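Side-chain contacts in hypothetical protein PH1570 (Pyrococcus horikoshii, PDB 2HQ4), which is of unknown function but represents the PH1570 family, with an antiparallel beta-sheet and several helices in a single chain: residues Tyr73-Gly76 and Glu77-Gln80; Pro62-Cys65 and Ala66-Phe69. All coordinates share one frame; numbering follows the deposited sequence.

Contact 1 of 2, residues Tyr73-Gly76 and Glu77-Gln80; sequences YLEG and EEIQ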
# COMPACT_ATOMS: atom_id res chain seq x y z
N TYR A 73 4.83 14.89 7.74
CA TYR A 73 4.14 15.18 8.99
C TYR A 73 2.89 14.31 9.11
O TYR A 73 2.01 14.33 8.24
CB TYR A 73 3.79 16.68 9.10
CG TYR A 73 3.32 17.08 10.49
CD1 TYR A 73 4.24 17.41 11.50
CD2 TYR A 73 1.95 17.11 10.80
CE1 TYR A 73 3.80 17.77 12.80
CE2 TYR A 73 1.50 17.45 12.09
CZ TYR A 73 2.42 17.78 13.09
OH TYR A 73 1.96 18.13 14.37
N LEU A 74 2.83 13.53 10.17
CA LEU A 74 1.66 12.69 10.42
C LEU A 74 1.60 12.26 11.87
O LEU A 74 2.47 11.56 12.34
CB LEU A 74 1.67 11.44 9.51
CG LEU A 74 0.39 10.61 9.48
CD1 LEU A 74 -0.83 11.42 9.01
CD2 LEU A 74 0.56 9.32 8.61
N GLU A 75 0.54 12.65 12.56
CA GLU A 75 0.41 12.38 13.98
C GLU A 75 -0.16 10.98 14.21
O GLU A 75 -1.15 10.63 13.58
CB GLU A 75 -0.50 13.44 14.63
CG GLU A 75 0.13 14.84 14.73
CD GLU A 75 1.33 14.86 15.65
OE1 GLU A 75 1.19 14.46 16.82
OE2 GLU A 75 2.43 15.26 15.21
N GLY A 76 0.46 10.21 15.10
CA GLY A 76 0.02 8.83 15.39
C GLY A 76 -1.46 8.73 15.71
O GLY A 76 -2.14 7.76 15.37
N GLU A 77 -1.96 9.78 16.35
CA GLU A 77 -3.34 9.90 16.79
C GLU A 77 -4.29 9.90 15.61
O GLU A 77 -5.47 9.52 15.73
CB GLU A 77 -3.48 11.20 17.60
CG GLU A 77 -2.30 11.46 18.59
CD GLU A 77 -1.03 12.01 17.92
OE1 GLU A 77 -1.15 12.75 16.93
OE2 GLU A 77 0.09 11.73 18.39
N GLU A 78 -3.78 10.31 14.44
CA GLU A 78 -4.58 10.33 13.21
C GLU A 78 -4.80 8.91 12.67
O GLU A 78 -5.65 8.72 11.82
CB GLU A 78 -3.93 11.21 12.14
CG GLU A 78 -3.57 12.64 12.58
CD GLU A 78 -3.15 13.54 11.42
OE1 GLU A 78 -3.88 13.53 10.39
OE2 GLU A 78 -2.11 14.26 11.52
N ILE A 79 -4.04 7.93 13.17
CA ILE A 79 -4.06 6.56 12.63
C ILE A 79 -5.01 5.65 13.41
O ILE A 79 -4.67 5.12 14.48
CB ILE A 79 -2.64 5.95 12.54
CG1 ILE A 79 -1.76 6.80 11.60
CG2 ILE A 79 -2.67 4.49 12.07
CD1 ILE A 79 -0.33 6.74 11.93
N GLN A 80 -6.21 5.47 12.87
CA GLN A 80 -7.27 4.75 13.56
C GLN A 80 -7.93 3.72 12.62
O GLN A 80 -7.87 3.87 11.40
CB GLN A 80 -8.33 5.74 14.07
CG GLN A 80 -7.82 6.79 15.06
CD GLN A 80 -7.54 6.24 16.46
OE1 GLN A 80 -8.19 5.28 16.90
NE2 GLN A 80 -6.59 6.84 17.17
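E78 N donates to E75 O across 2.8 Å, and one residue on, I79 N donates to G76 O at 2.9 Å. Both donors stand above the plane of the carbonyl they reach, consistent with the tight curl of the chain. The carboxylate of E78 then doubles back on the turn: its OE2 receives E75 N over 3.3 Å, a nearly straight bond (N-H...O 166°) that meets the oxygen from above the carboxylate plane. With CG anti to the carbonyl carbon (chi1 -52°) and the chain extended beyond it, the E78 carboxylate reaches back to the amide of E75, the residue that opens the turn. Two successive i to i+3 backbone bonds make this a short 3-10 turn in the loop between helix 61-70 and strand 87-88. G76 CA lies 4.1 Å from I79 CD1. L74 and I79 supply the apolar side, with L74 CD2 4.3 Å from I79 CD1, and both lean on helix 40-55 and on W161. L74 CD1 also lies 4.0 Å from E78 CD, so methyl and carboxylate share a boundary. E75 and E77 run side by side with like charges close together, but the model there is too tight for their exact placing to be trusted. Q80 NE2 reaches E77 O at 3.2 Å, with the oxygen almost in the plane of its amide.

Contact 2 of 2, residues Pro62-Cys65 and Ala66-Phe69; sequences PFEC and AKEF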
# COMPACT_ATOMS: atom_id res chain seq x y z
N PRO A 62 9.85 3.20 14.79
CA PRO A 62 9.95 2.97 13.34
C PRO A 62 9.10 3.89 12.52
O PRO A 62 9.53 4.23 11.43
CB PRO A 62 9.46 1.51 13.15
CG PRO A 62 8.68 1.16 14.44
CD PRO A 62 9.47 1.95 15.51
N PHE A 63 7.90 4.21 13.01
CA PHE A 63 6.99 5.20 12.42
C PHE A 63 7.58 6.63 12.44
O PHE A 63 7.53 7.33 11.43
CB PHE A 63 5.64 5.11 13.14
CG PHE A 63 4.70 6.25 12.91
CD1 PHE A 63 3.93 6.33 11.72
CD2 PHE A 63 4.49 7.19 13.91
CE1 PHE A 63 3.03 7.36 11.54
CE2 PHE A 63 3.56 8.25 13.75
CZ PHE A 63 2.82 8.34 12.57
N GLU A 64 8.18 7.01 13.55
CA GLU A 64 8.91 8.30 13.61
C GLU A 64 10.11 8.35 12.68
O GLU A 64 10.32 9.35 11.98
CB GLU A 64 9.31 8.62 15.04
CG GLU A 64 8.09 8.77 15.97
CD GLU A 64 7.21 9.99 15.63
OE1 GLU A 64 7.77 11.00 15.18
OE2 GLU A 64 5.97 9.92 15.81
N CYS A 65 10.89 7.27 12.66
CA CYS A 65 12.03 7.11 11.76
C CYS A 65 11.63 7.23 10.25
O CYS A 65 12.30 7.92 9.46
CB CYS A 65 12.71 5.75 12.06
SG CYS A 65 14.05 5.24 10.94
N ALA A 66 10.54 6.56 9.88
CA ALA A 66 10.10 6.53 8.49
C ALA A 66 9.59 7.93 8.11
O ALA A 66 9.83 8.39 6.98
CB ALA A 66 8.98 5.48 8.32
N LYS A 67 8.92 8.61 9.05
CA LYS A 67 8.45 10.00 8.83
C LYS A 67 9.61 10.97 8.58
O LYS A 67 9.55 11.84 7.68
CB LYS A 67 7.60 10.52 9.99
CG LYS A 67 6.11 10.08 9.98
CD LYS A 67 5.29 10.82 11.02
CE LYS A 67 5.82 10.62 12.42
NZ LYS A 67 5.01 11.29 13.50
N GLU A 68 10.68 10.80 9.34
CA GLU A 68 11.91 11.58 9.18
C GLU A 68 12.53 11.29 7.80
O GLU A 68 12.85 12.21 7.04
CB GLU A 68 12.88 11.29 10.34
CG GLU A 68 13.78 12.47 10.77
CD GLU A 68 14.57 12.17 12.06
OE1 GLU A 68 14.80 10.96 12.37
OE2 GLU A 68 14.95 13.15 12.78
N PHE A 69 12.65 10.00 7.46
CA PHE A 69 13.16 9.57 6.16
C PHE A 69 12.38 10.18 4.98
O PHE A 69 13.00 10.69 4.02
CB PHE A 69 13.18 8.04 6.07
CG PHE A 69 13.68 7.53 4.75
CD1 PHE A 69 15.00 7.69 4.39
CD2 PHE A 69 12.81 6.89 3.87
CE1 PHE A 69 15.49 7.21 3.16
CE2 PHE A 69 13.27 6.41 2.65
CZ PHE A 69 14.63 6.57 2.30
O HOH W 1 14.92 8.63 9.86
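The F63 ring carries the aliphatic end of K67 over one face: K67 CE sits 3.9 Å from the ring centroid, 27° off the normal and displaced toward the rim, a CH-pi contact. Y48 of helix 40-55 meets the same phenylalanine edge-to-face, and I79 packs against it too; an aromatic ring suits the place because it offers a face to K67 CE as well as an edge-to-face partner to Y48. K67 bends at its third torsion (chi3 -59°) after an extended start, which carries CE over the ring and sends NZ on to E64. There NZ forms a salt bridge with E64 OE2 at 2.9 Å, approaching from above the carboxylate plane, while the two chains lie side by side and point the same way. The same ammonium group also donates to L74 O, joining the helix to the loop beyond it. With a methionine in its place, the E64 carboxylate would probably be left without its counter-charge and L74 O without this donor. A66, small enough for a close fit, faces L44 and V18. C65 O accepts F69 N at 2.9 Å and also a water at 2.7 Å, which donates more weakly to E68 OE1. C65 SG is disulfide-bonded to C12, pinning helix 61-70 to strand 10-13 at the sheet's edge. P62, lacking an amide hydrogen, is at ease in the first turn. Regular i to i+4 backbone bonds, with an i to i+3 glutamate-lysine bridge beside them, are the pattern of an alpha-helix, here packed against both helix 40-55 and strands 10-13 and 16-19.

How the contacts relate
Along the chain the two contacts come in series: contact 2 on helix 61-70, then contact 1 in the loop that leads from it toward strand 87-88. Their centres are about 12 Å apart, on the same side of the chain's centre, and they touch directly. The lysine bond to L74 O is one bridge between them, and the F63 ring fits against the loop, its CE1 3.4 Å from I79 CD1. Both also lean on helix 40-55, which L44 and Y48 represent in each. Helix 61-70 and the loop after it thus both pack against helix 40-55, with the disulfide of contact 2 tying helix 61-70 to the sheet.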